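Local coordinates for glycine betaine, L-proline ABC transporter, glycine/betaine/L-proline-binding protein (ProX) (Borrelia burgdorferi, PDB 3TMG) that binds glycine betaine in the cleft of a two-lobed substrate-binding fold and probably delivers it to an ABC transporter for uptake, at residues Lys183-Tyr191 / Ile238-Lys247; Asp223-Trp233 / Thr269-Thr277. One frame throughout, in Å; residues are numbered along the deposited sequence.

Contact 1. Residues Lys183-Tyr191 / Ile238-Lys247; sequences KPHWAFSRY and ILPLMDKNDK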
loop_
_atom_site.group_PDB
_atom_site.type_symbol
_atom_site.label_atom_id
_atom_site.label_comp_id
_atom_site.label_asym_id
_atom_site.label_seq_id
_atom_site.Cartn_x
_atom_site.Cartn_y
_atom_site.Cartn_z
ATOM N N LYS A 183 7.044 3.446 -3.868
ATOM C CA LYS A 183 7.231 2.245 -4.666
ATOM C C LYS A 183 6.851 1.072 -3.778
ATOM O O LYS A 183 7.095 1.092 -2.559
ATOM C CB LYS A 183 8.690 2.094 -5.189
ATOM C CG LYS A 183 9.124 3.193 -6.135
ATOM C CD LYS A 183 10.565 2.975 -6.636
ATOM C CE LYS A 183 10.866 3.826 -7.882
ATOM N NZ LYS A 183 12.349 3.855 -8.146
ATOM N N PRO A 184 6.265 0.020 -4.377
ATOM C CA PRO A 184 6.082 -0.227 -5.802
ATOM C C PRO A 184 4.909 0.563 -6.375
ATOM O O PRO A 184 3.837 0.590 -5.772
ATOM C CB PRO A 184 5.768 -1.745 -5.870
ATOM C CG PRO A 184 5.122 -2.033 -4.529
ATOM C CD PRO A 184 5.820 -1.098 -3.536
ATOM N N HIS A 185 5.107 1.195 -7.530
ATOM C CA HIS A 185 3.995 1.872 -8.199
ATOM C C HIS A 185 4.335 1.989 -9.662
ATOM O O HIS A 185 5.500 2.302 -10.012
ATOM C CB HIS A 185 3.705 3.256 -7.575
ATOM C CG HIS A 185 2.292 3.751 -7.833
ATOM N ND1 HIS A 185 1.891 4.162 -9.045
ATOM C CD2 HIS A 185 1.168 3.814 -7.013
ATOM C CE1 HIS A 185 0.586 4.554 -9.004
ATOM N NE2 HIS A 185 0.137 4.349 -7.767
ATOM N N TRP A 186 3.363 1.729 -10.527
ATOM C CA TRP A 186 3.587 1.904 -12.001
ATOM C C TRP A 186 3.804 3.362 -12.415
ATOM O O TRP A 186 4.298 3.636 -13.525
ATOM C CB TRP A 186 2.428 1.259 -12.804
ATOM C CG TRP A 186 1.097 1.765 -12.312
ATOM C CD1 TRP A 186 0.212 1.142 -11.421
ATOM C CD2 TRP A 186 0.513 3.084 -12.566
ATOM N NE1 TRP A 186 -0.851 1.971 -11.118
ATOM C CE2 TRP A 186 -0.744 3.137 -11.808
ATOM C CE3 TRP A 186 0.878 4.183 -13.345
ATOM C CZ2 TRP A 186 -1.578 4.222 -11.860
ATOM C CZ3 TRP A 186 0.041 5.291 -13.350
ATOM C CH2 TRP A 186 -1.168 5.306 -12.625
ATOM N N ALA A 187 3.498 4.326 -11.532
ATOM C CA ALA A 187 3.721 5.751 -11.879
ATOM C C ALA A 187 5.187 6.030 -12.255
ATOM O O ALA A 187 5.449 6.880 -13.109
ATOM C CB ALA A 187 3.294 6.677 -10.738
ATOM N N PHE A 188 6.130 5.313 -11.616
ATOM C CA PHE A 188 7.554 5.464 -11.926
ATOM C C PHE A 188 7.948 4.941 -13.297
ATOM O O PHE A 188 8.944 5.388 -13.877
ATOM C CB PHE A 188 8.414 4.826 -10.799
ATOM C CG PHE A 188 8.412 5.660 -9.561
ATOM C CD1 PHE A 188 9.282 6.734 -9.461
ATOM C CD2 PHE A 188 7.508 5.419 -8.528
ATOM C CE1 PHE A 188 9.251 7.561 -8.339
ATOM C CE2 PHE A 188 7.480 6.245 -7.410
ATOM C CZ PHE A 188 8.356 7.315 -7.322
ATOM N N SER A 189 7.164 4.039 -13.873
ATOM C CA SER A 189 7.474 3.677 -15.258
ATOM C C SER A 189 6.647 4.414 -16.297
ATOM O O SER A 189 7.107 4.623 -17.410
ATOM C CB SER A 189 7.434 2.172 -15.456
ATOM O OG SER A 189 6.173 1.714 -15.068
ATOM N N ARG A 190 5.442 4.853 -15.933
ATOM C CA ARG A 190 4.567 5.531 -16.866
ATOM C C ARG A 190 4.986 7.000 -17.005
ATOM O O ARG A 190 4.860 7.595 -18.069
ATOM C CB ARG A 190 3.092 5.430 -16.408
ATOM C CG ARG A 190 2.107 5.811 -17.507
ATOM C CD ARG A 190 0.640 5.645 -17.104
ATOM N NE ARG A 190 0.241 4.275 -16.744
ATOM C CZ ARG A 190 -0.956 3.996 -16.216
ATOM N NH1 ARG A 190 -1.819 4.984 -16.013
ATOM N NH2 ARG A 190 -1.299 2.755 -15.888
ATOM N N TYR A 191 5.435 7.594 -15.896
ATOM C CA TYR A 191 5.893 8.991 -15.879
ATOM C C TYR A 191 7.389 9.082 -15.595
ATOM O O TYR A 191 7.949 8.165 -15.048
ATOM C CB TYR A 191 5.136 9.802 -14.827
ATOM C CG TYR A 191 3.643 9.668 -14.954
ATOM C CD1 TYR A 191 2.966 10.162 -16.100
ATOM C CD2 TYR A 191 2.893 9.092 -13.939
ATOM C CE1 TYR A 191 1.587 10.050 -16.209
ATOM C CE2 TYR A 191 1.516 8.982 -14.045
ATOM C CZ TYR A 191 0.880 9.437 -15.188
ATOM O OH TYR A 191 -0.489 9.328 -15.292
ATOM N N ILE A 238 3.323 -8.026 -8.801
ATOM C CA ILE A 238 2.421 -6.948 -8.321
ATOM C C ILE A 238 2.359 -5.779 -9.317
ATOM O O ILE A 238 1.270 -5.223 -9.531
ATOM C CB ILE A 238 2.776 -6.474 -6.867
ATOM C CG1 ILE A 238 1.779 -5.426 -6.366
ATOM C CG2 ILE A 238 4.148 -5.807 -6.824
ATOM C CD1 ILE A 238 1.890 -5.074 -4.866
ATOM N N LEU A 239 3.484 -5.397 -9.930
ATOM C CA LEU A 239 3.449 -4.219 -10.823
ATOM C C LEU A 239 2.564 -4.404 -12.055
ATOM O O LEU A 239 1.754 -3.528 -12.328
ATOM C CB LEU A 239 4.859 -3.661 -11.199
ATOM C CG LEU A 239 5.576 -2.942 -10.018
ATOM C CD1 LEU A 239 7.039 -2.704 -10.322
ATOM C CD2 LEU A 239 4.891 -1.593 -9.716
ATOM N N PRO A 240 2.681 -5.542 -12.777
ATOM C CA PRO A 240 1.782 -5.710 -13.905
ATOM C C PRO A 240 0.303 -5.699 -13.490
ATOM O O PRO A 240 -0.563 -5.208 -14.252
ATOM C CB PRO A 240 2.138 -7.111 -14.395
ATOM C CG PRO A 240 3.636 -7.142 -14.213
ATOM C CD PRO A 240 3.770 -6.552 -12.818
ATOM N N LEU A 241 0.027 -6.275 -12.320
ATOM C CA LEU A 241 -1.344 -6.354 -11.845
ATOM C C LEU A 241 -1.877 -4.978 -11.458
ATOM O O LEU A 241 -3.028 -4.647 -11.816
ATOM C CB LEU A 241 -1.492 -7.365 -10.714
ATOM C CG LEU A 241 -2.907 -7.548 -10.133
ATOM C CD1 LEU A 241 -3.926 -7.916 -11.247
ATOM C CD2 LEU A 241 -2.916 -8.617 -9.041
ATOM N N MET A 242 -1.082 -4.193 -10.709
ATOM C CA MET A 242 -1.495 -2.818 -10.328
ATOM C C MET A 242 -1.741 -1.992 -11.617
ATOM O O MET A 242 -2.760 -1.285 -11.751
ATOM C CB MET A 242 -0.407 -2.147 -9.471
ATOM C CG MET A 242 -0.186 -2.749 -8.070
ATOM S SD MET A 242 1.181 -1.820 -7.287
ATOM C CE MET A 242 0.614 -0.117 -7.589
ATOM N N ASP A 243 -0.826 -2.142 -12.586
ATOM C CA ASP A 243 -0.918 -1.395 -13.857
ATOM C C ASP A 243 -2.204 -1.774 -14.644
ATOM O O ASP A 243 -2.965 -0.903 -15.126
ATOM C CB ASP A 243 0.342 -1.625 -14.698
ATOM C CG ASP A 243 0.305 -0.854 -15.999
ATOM O OD1 ASP A 243 0.360 0.405 -15.953
ATOM O OD2 ASP A 243 0.192 -1.492 -17.045
ATOM N N LYS A 244 -2.456 -3.076 -14.732
ATOM C CA LYS A 244 -3.621 -3.625 -15.464
ATOM C C LYS A 244 -4.923 -3.130 -14.815
ATOM O O LYS A 244 -5.847 -2.729 -15.541
ATOM C CB LYS A 244 -3.558 -5.163 -15.503
ATOM C CG LYS A 244 -4.714 -5.894 -16.201
ATOM C CD LYS A 244 -4.374 -7.389 -16.370
ATOM C CE LYS A 244 -5.574 -8.292 -16.716
ATOM N NZ LYS A 244 -6.268 -7.882 -17.958
ATOM N N ASN A 245 -4.995 -3.202 -13.479
ATOM C CA ASN A 245 -6.151 -2.701 -12.699
ATOM C C ASN A 245 -6.408 -1.210 -12.916
ATOM O O ASN A 245 -7.558 -0.808 -13.126
ATOM C CB ASN A 245 -5.993 -2.950 -11.185
ATOM C CG ASN A 245 -6.241 -4.390 -10.806
ATOM O OD1 ASN A 245 -6.779 -5.136 -11.598
ATOM N ND2 ASN A 245 -5.828 -4.795 -9.586
ATOM N N ASP A 246 -5.321 -0.417 -12.945
ATOM C CA ASP A 246 -5.445 1.000 -13.285
ATOM C C ASP A 246 -6.040 1.197 -14.699
ATOM O O ASP A 246 -6.882 2.085 -14.934
ATOM C CB ASP A 246 -4.093 1.742 -13.176
ATOM C CG ASP A 246 -4.191 3.170 -13.683
ATOM O OD1 ASP A 246 -4.672 3.995 -12.892
ATOM O OD2 ASP A 246 -3.825 3.483 -14.842
ATOM N N LYS A 247 -5.618 0.383 -15.652
ATOM C CA LYS A 247 -6.106 0.533 -17.028
ATOM C C LYS A 247 -7.488 -0.087 -17.216
ATOM O O LYS A 247 -8.137 0.161 -18.227
ATOM C CB LYS A 247 -5.128 -0.124 -18.019
ATOM C CG LYS A 247 -3.754 0.523 -18.021
ATOM C CD LYS A 247 -2.771 -0.246 -18.920
ATOM C CE LYS A 247 -1.544 0.611 -19.153
ATOM N NZ LYS A 247 -0.363 -0.244 -19.501
HETATM O O HOH W 1 1.965 2.088 -17.209
#
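Trp186 lies across the end of the Asp246 side chain, with carboxylate oxygen OD2 over one indole face and Asp246 OD1 3.3 Å from Trp186 CZ2. The contact bridges the cleft of a type II periplasmic-binding-protein fold. Residues 183-191 leave strand 179-183 and pack on helix 160-172 in one lobe, while helix 235-247 lies against helix 26-41 in the other. The polar half of the contact is a salt-bridge network centred on Arg190, whose guanidinium has Trp186 CZ3 over its centre. Arg190 NH1 and NH2 both close end-on upon a single atom, Asp246 OD2, each at 2.8 Å. They come from the same face of the carboxylate, about 40° out of its plane, and converging on one oxygen leaves both bonds bent. Straighter is the bond from Arg190 NH2 to Asp243 OD1, 2.9 Å long with 166° at the hydrogen. The other oxygen, Asp243 OD2, receives Lys247 NZ through its syn lone pair, which ties the acid back to its own helix.

Toward the ligand the contact turns apolar. The methyl CE of Met242, brought round by a bend at chi3 (49°), sits over one face of the His185 ring, 4.0 Å from CD2. Ala187 N donates in plane to ND1 of that ring and Glu160 bonds its NE2, so both nitrogens are held; the ring also meets Trp182 of the betaine pocket. Pro184, after a cis peptide bond, sets CB 3.9 Å from Leu239 CD2. Bridging the lobes this near the bound ligand is consistent with a closed state. Beside the salt-bridge network a water accepts from Arg190 NE at 2.8 Å and donates to Asp243 OD1 at 2.6 Å.

Contact 2. Residues Asp223-Trp233 / Thr269-Thr277; sequences DAYYVFDHFYW and TWVPEKYKT
The Tyr226 ring is sandwiched: Pro272 CG makes a CH-pi contact on one face, 4.0 Å from the ring centroid, His230 CE1 sits over the centre of the other, and the Trp270 carbonyl meets the edge. His230 is steadied there by ND1, which donates to Tyr226 O of its own helix. Trp270, for its part, takes the edge of Phe231 on a face of its indole, a T-shaped pair with planes at 80°, while Phe231 CA makes a CH-pi contact with the five-membered ring. With CG anti to its carbonyl carbon (chi1 -53°), the indole reaches past the helix end, and NE1 gives a weak, bent bond to Tyr232 O at 3.1 Å.

These contacts fasten the C-terminal tail, beyond helix 264-268, along helix 222-230; Trp270 also touches Val34 of helix 26-41. Tyr275 OH donates to Asp223 OD2 at 2.6 Å, 45° out of the carboxylate plane, and Lys274 NZ adds a weak salt bridge at 3.3 Å to Asp223 OD2. A water joins Tyr226 OH, Thr269 O and Lys276 NZ, which also bonds Val271 O and Lys268 O. The buried Trp270 O, lacking a hydrogen-bonding partner, meets Val227 CA at 3.3 Å in a CA-H...O contact. Overall, aromatic and proline packing appears to dominate, with direct polar bonds at Asp223 and Tyr232 and water bridging between.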
loop_
_atom_site.group_PDB
_atom_site.type_symbol
_atom_site.label_atom_id
_atom_site.label_comp_id
_atom_site.label_asym_id
_atom_site.label_seq_id
_atom_site.Cartn_x
_atom_site.Cartn_y
_atom_site.Cartn_z
ATOM N N ASP A 223 -5.542 -23.340 8.708
ATOM C CA ASP A 223 -5.435 -23.205 7.255
ATOM C C ASP A 223 -5.405 -21.737 6.808
ATOM O O ASP A 223 -4.597 -21.371 5.910
ATOM C CB ASP A 223 -6.565 -23.959 6.561
ATOM C CG ASP A 223 -6.413 -25.477 6.679
ATOM O OD1 ASP A 223 -5.321 -25.969 7.023
ATOM O OD2 ASP A 223 -7.398 -26.159 6.422
ATOM N N ALA A 224 -6.260 -20.899 7.417
ATOM C CA ALA A 224 -6.287 -19.466 7.073
ATOM C C ALA A 224 -5.017 -18.793 7.565
ATOM O O ALA A 224 -4.429 -18.006 6.840
ATOM C CB ALA A 224 -7.517 -18.731 7.620
ATOM N N TYR A 225 -4.599 -19.116 8.791
ATOM C CA TYR A 225 -3.309 -18.648 9.324
ATOM C C TYR A 225 -2.151 -18.973 8.387
ATOM O O TYR A 225 -1.320 -18.103 8.093
ATOM C CB TYR A 225 -3.068 -19.263 10.704
ATOM C CG TYR A 225 -1.775 -18.837 11.350
ATOM C CD1 TYR A 225 -0.584 -19.514 11.080
ATOM C CD2 TYR A 225 -1.731 -17.742 12.210
ATOM C CE1 TYR A 225 0.626 -19.115 11.664
ATOM C CE2 TYR A 225 -0.536 -17.343 12.809
ATOM C CZ TYR A 225 0.641 -18.035 12.541
ATOM O OH TYR A 225 1.856 -17.645 13.110
ATOM N N TYR A 226 -2.111 -20.213 7.907
ATOM C CA TYR A 226 -1.045 -20.678 7.024
ATOM C C TYR A 226 -0.963 -19.819 5.765
ATOM O O TYR A 226 0.126 -19.416 5.381
ATOM C CB TYR A 226 -1.277 -22.163 6.680
ATOM C CG TYR A 226 -0.220 -22.816 5.817
ATOM C CD1 TYR A 226 -0.084 -22.468 4.464
ATOM C CD2 TYR A 226 0.637 -23.817 6.347
ATOM C CE1 TYR A 226 0.874 -23.066 3.669
ATOM C CE2 TYR A 226 1.585 -24.438 5.555
ATOM C CZ TYR A 226 1.683 -24.074 4.224
ATOM O OH TYR A 226 2.655 -24.675 3.452
ATOM N N VAL A 227 -2.108 -19.500 5.139
ATOM C CA VAL A 227 -2.083 -18.670 3.938
ATOM C C VAL A 227 -1.541 -17.261 4.261
ATOM O O VAL A 227 -0.657 -16.749 3.555
ATOM C CB VAL A 227 -3.467 -18.578 3.276
ATOM C CG1 VAL A 227 -3.428 -17.659 2.076
ATOM C CG2 VAL A 227 -3.945 -19.977 2.884
ATOM N N PHE A 228 -2.052 -16.632 5.321
ATOM C CA PHE A 228 -1.505 -15.338 5.731
ATOM C C PHE A 228 0.014 -15.422 5.993
ATOM O O PHE A 228 0.784 -14.492 5.647
ATOM C CB PHE A 228 -2.230 -14.786 6.977
ATOM C CG PHE A 228 -3.627 -14.220 6.699
ATOM C CD1 PHE A 228 -3.802 -13.123 5.850
ATOM C CD2 PHE A 228 -4.746 -14.758 7.317
ATOM C CE1 PHE A 228 -5.075 -12.585 5.612
ATOM C CE2 PHE A 228 -6.033 -14.235 7.075
ATOM C CZ PHE A 228 -6.193 -13.135 6.236
ATOM N N ASP A 229 0.437 -16.533 6.590
ATOM C CA ASP A 229 1.846 -16.708 6.976
ATOM C C ASP A 229 2.758 -16.957 5.755
ATOM O O ASP A 229 3.949 -16.634 5.799
ATOM C CB ASP A 229 1.929 -17.869 7.983
ATOM C CG ASP A 229 3.246 -17.910 8.755
ATOM O OD1 ASP A 229 3.902 -16.874 9.007
ATOM O OD2 ASP A 229 3.625 -19.018 9.110
ATOM N N HIS A 230 2.207 -17.484 4.661
ATOM C CA HIS A 230 2.987 -17.835 3.480
ATOM C C HIS A 230 2.859 -16.898 2.314
ATOM O O HIS A 230 3.662 -16.960 1.394
ATOM C CB HIS A 230 2.682 -19.292 3.023
ATOM C CG HIS A 230 3.213 -20.346 3.970
ATOM N ND1 HIS A 230 2.578 -20.678 5.115
ATOM C CD2 HIS A 230 4.362 -21.151 3.904
ATOM C CE1 HIS A 230 3.293 -21.650 5.745
ATOM N NE2 HIS A 230 4.374 -21.924 4.998
ATOM N N PHE A 231 1.880 -15.990 2.326
ATOM C CA PHE A 231 1.703 -15.044 1.223
ATOM C C PHE A 231 2.968 -14.169 1.059
ATOM O O PHE A 231 3.371 -13.491 1.992
ATOM C CB PHE A 231 0.494 -14.157 1.497
ATOM C CG PHE A 231 0.335 -13.024 0.515
ATOM C CD1 PHE A 231 0.131 -13.294 -0.827
ATOM C CD2 PHE A 231 0.398 -11.694 0.943
ATOM C CE1 PHE A 231 -0.014 -12.237 -1.738
ATOM C CE2 PHE A 231 0.255 -10.619 0.033
ATOM C CZ PHE A 231 0.052 -10.896 -1.294
ATOM N N TYR A 232 3.525 -14.143 -0.143
ATOM C CA TYR A 232 4.720 -13.346 -0.416
ATOM C C TYR A 232 4.750 -13.101 -1.913
ATOM O O TYR A 232 4.493 -14.027 -2.707
ATOM C CB TYR A 232 6.019 -14.101 0.007
ATOM C CG TYR A 232 7.213 -13.193 -0.092
ATOM C CD1 TYR A 232 7.926 -13.056 -1.308
ATOM C CD2 TYR A 232 7.556 -12.385 0.993
ATOM C CE1 TYR A 232 9.003 -12.167 -1.398
ATOM C CE2 TYR A 232 8.597 -11.500 0.928
ATOM C CZ TYR A 232 9.317 -11.398 -0.255
ATOM O OH TYR A 232 10.323 -10.475 -0.244
ATOM N N TRP A 233 5.064 -11.881 -2.313
ATOM C CA TRP A 233 5.303 -11.660 -3.742
ATOM C C TRP A 233 6.217 -10.488 -4.002
ATOM O O TRP A 233 6.636 -9.802 -3.050
ATOM C CB TRP A 233 3.964 -11.546 -4.495
ATOM C CG TRP A 233 3.069 -10.388 -4.106
ATOM C CD1 TRP A 233 3.205 -9.475 -3.054
ATOM C CD2 TRP A 233 1.864 -9.979 -4.824
ATOM N NE1 TRP A 233 2.163 -8.565 -3.073
ATOM C CE2 TRP A 233 1.346 -8.805 -4.142
ATOM C CE3 TRP A 233 1.184 -10.477 -5.950
ATOM C CZ2 TRP A 233 0.198 -8.141 -4.580
ATOM C CZ3 TRP A 233 0.027 -9.817 -6.382
ATOM C CH2 TRP A 233 -0.458 -8.679 -5.705
ATOM N N THR A 269 2.524 -22.182 -3.468
ATOM C CA THR A 269 3.408 -22.026 -2.319
ATOM C C THR A 269 2.742 -21.378 -1.107
ATOM O O THR A 269 3.266 -21.452 0.007
ATOM C CB THR A 269 4.737 -21.285 -2.646
ATOM O OG1 THR A 269 4.509 -19.883 -2.830
ATOM C CG2 THR A 269 5.440 -21.909 -3.862
ATOM N N TRP A 270 1.585 -20.744 -1.304
ATOM C CA TRP A 270 0.990 -20.022 -0.187
ATOM C C TRP A 270 0.023 -20.867 0.587
ATOM O O TRP A 270 -0.497 -20.420 1.635
ATOM C CB TRP A 270 0.282 -18.748 -0.644
ATOM C CG TRP A 270 1.116 -17.789 -1.489
ATOM C CD1 TRP A 270 2.501 -17.595 -1.506
ATOM C CD2 TRP A 270 0.568 -16.822 -2.429
ATOM N NE1 TRP A 270 2.837 -16.588 -2.410
ATOM C CE2 TRP A 270 1.694 -16.105 -3.002
ATOM C CE3 TRP A 270 -0.753 -16.501 -2.861
ATOM C CZ2 TRP A 270 1.510 -15.119 -3.971
ATOM C CZ3 TRP A 270 -0.912 -15.488 -3.798
ATOM C CH2 TRP A 270 0.190 -14.810 -4.336
ATOM N N VAL A 271 -0.277 -22.062 0.058
ATOM C CA VAL A 271 -1.411 -22.832 0.586
ATOM C C VAL A 271 -0.946 -24.162 1.199
ATOM O O VAL A 271 0.080 -24.712 0.775
ATOM C CB VAL A 271 -2.581 -23.043 -0.447
ATOM C CG1 VAL A 271 -3.077 -21.733 -1.042
ATOM C CG2 VAL A 271 -2.256 -24.073 -1.545
ATOM N N PRO A 272 -1.704 -24.691 2.184
ATOM C CA PRO A 272 -1.307 -25.984 2.757
ATOM C C PRO A 272 -1.301 -27.083 1.693
ATOM O O PRO A 272 -2.065 -27.028 0.718
ATOM C CB PRO A 272 -2.417 -26.254 3.807
ATOM C CG PRO A 272 -2.889 -24.881 4.186
ATOM C CD PRO A 272 -2.879 -24.137 2.880
ATOM N N GLU A 273 -0.445 -28.077 1.908
ATOM C CA GLU A 273 -0.268 -29.220 1.014
ATOM C C GLU A 273 -1.587 -29.769 0.471
ATOM O O GLU A 273 -1.768 -29.925 -0.736
ATOM C CB GLU A 273 0.500 -30.323 1.780
ATOM C CG GLU A 273 0.813 -31.564 0.968
ATOM C CD GLU A 273 1.605 -31.255 -0.283
ATOM O OE1 GLU A 273 2.502 -30.391 -0.246
ATOM O OE2 GLU A 273 1.325 -31.899 -1.309
ATOM N N LYS A 274 -2.482 -30.078 1.410
ATOM C CA LYS A 274 -3.869 -30.499 1.211
ATOM C C LYS A 274 -4.604 -29.815 0.029
ATOM O O LYS A 274 -5.398 -30.444 -0.661
ATOM C CB LYS A 274 -4.576 -30.050 2.481
ATOM C CG LYS A 274 -5.544 -30.953 3.181
ATOM C CD LYS A 274 -6.398 -30.005 4.017
ATOM C CE LYS A 274 -6.655 -30.519 5.429
ATOM N NZ LYS A 274 -7.241 -29.409 6.242
ATOM N N TYR A 275 -4.367 -28.518 -0.157
ATOM C CA TYR A 275 -5.122 -27.670 -1.110
ATOM C C TYR A 275 -4.421 -27.398 -2.439
ATOM O O TYR A 275 -5.023 -26.790 -3.337
ATOM C CB TYR A 275 -5.381 -26.283 -0.496
ATOM C CG TYR A 275 -6.243 -26.286 0.730
ATOM C CD1 TYR A 275 -7.630 -26.241 0.623
ATOM C CD2 TYR A 275 -5.680 -26.363 1.998
ATOM C CE1 TYR A 275 -8.436 -26.246 1.751
ATOM C CE2 TYR A 275 -6.467 -26.379 3.138
ATOM C CZ TYR A 275 -7.839 -26.300 3.014
ATOM O OH TYR A 275 -8.638 -26.317 4.144
ATOM N N LYS A 276 -3.159 -27.807 -2.557
ATOM C CA LYS A 276 -2.322 -27.334 -3.656
ATOM C C LYS A 276 -2.898 -27.745 -5.009
ATOM O O LYS A 276 -2.881 -26.951 -5.957
ATOM C CB LYS A 276 -0.847 -27.765 -3.522
ATOM C CG LYS A 276 -0.157 -27.280 -2.263
ATOM C CD LYS A 276 1.378 -27.434 -2.341
ATOM C CE LYS A 276 2.062 -27.115 -1.018
ATOM N NZ LYS A 276 2.321 -25.660 -0.798
ATOM N N THR A 277 -3.454 -28.946 -5.102
ATOM C CA THR A 277 -3.981 -29.397 -6.387
ATOM C C THR A 277 -5.253 -28.672 -6.840
ATOM O O THR A 277 -5.560 -28.690 -8.035
ATOM C CB THR A 277 -4.161 -30.919 -6.475
ATOM O OG1 THR A 277 -5.163 -31.347 -5.546
ATOM C CG2 THR A 277 -2.866 -31.588 -6.173
HETATM O O HOH W 2 3.334 -23.920 1.194
HETATM O O HOH W 3 2.192 -27.729 3.413
#

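Both contacts are partly buried, but they occupy different places in the fold. Contact 1 joins the two lobes beside the betaine cleft, whereas contact 2, farther from the chain's centre, secures the C-terminal tail within one lobe. Their helices, 222-230 and 235-247, follow each other in the chain, and Trp233 at the end of one segment packs on Ile238 and Leu241 of the next, joining the contacts although their centres are about 26 Å apart. The chemistry differs accordingly: across the lobes, arginine and aspartates form a charged network beside an apolar patch; along the tail, aromatic faces and a proline dominate, and the charged pairing is weak.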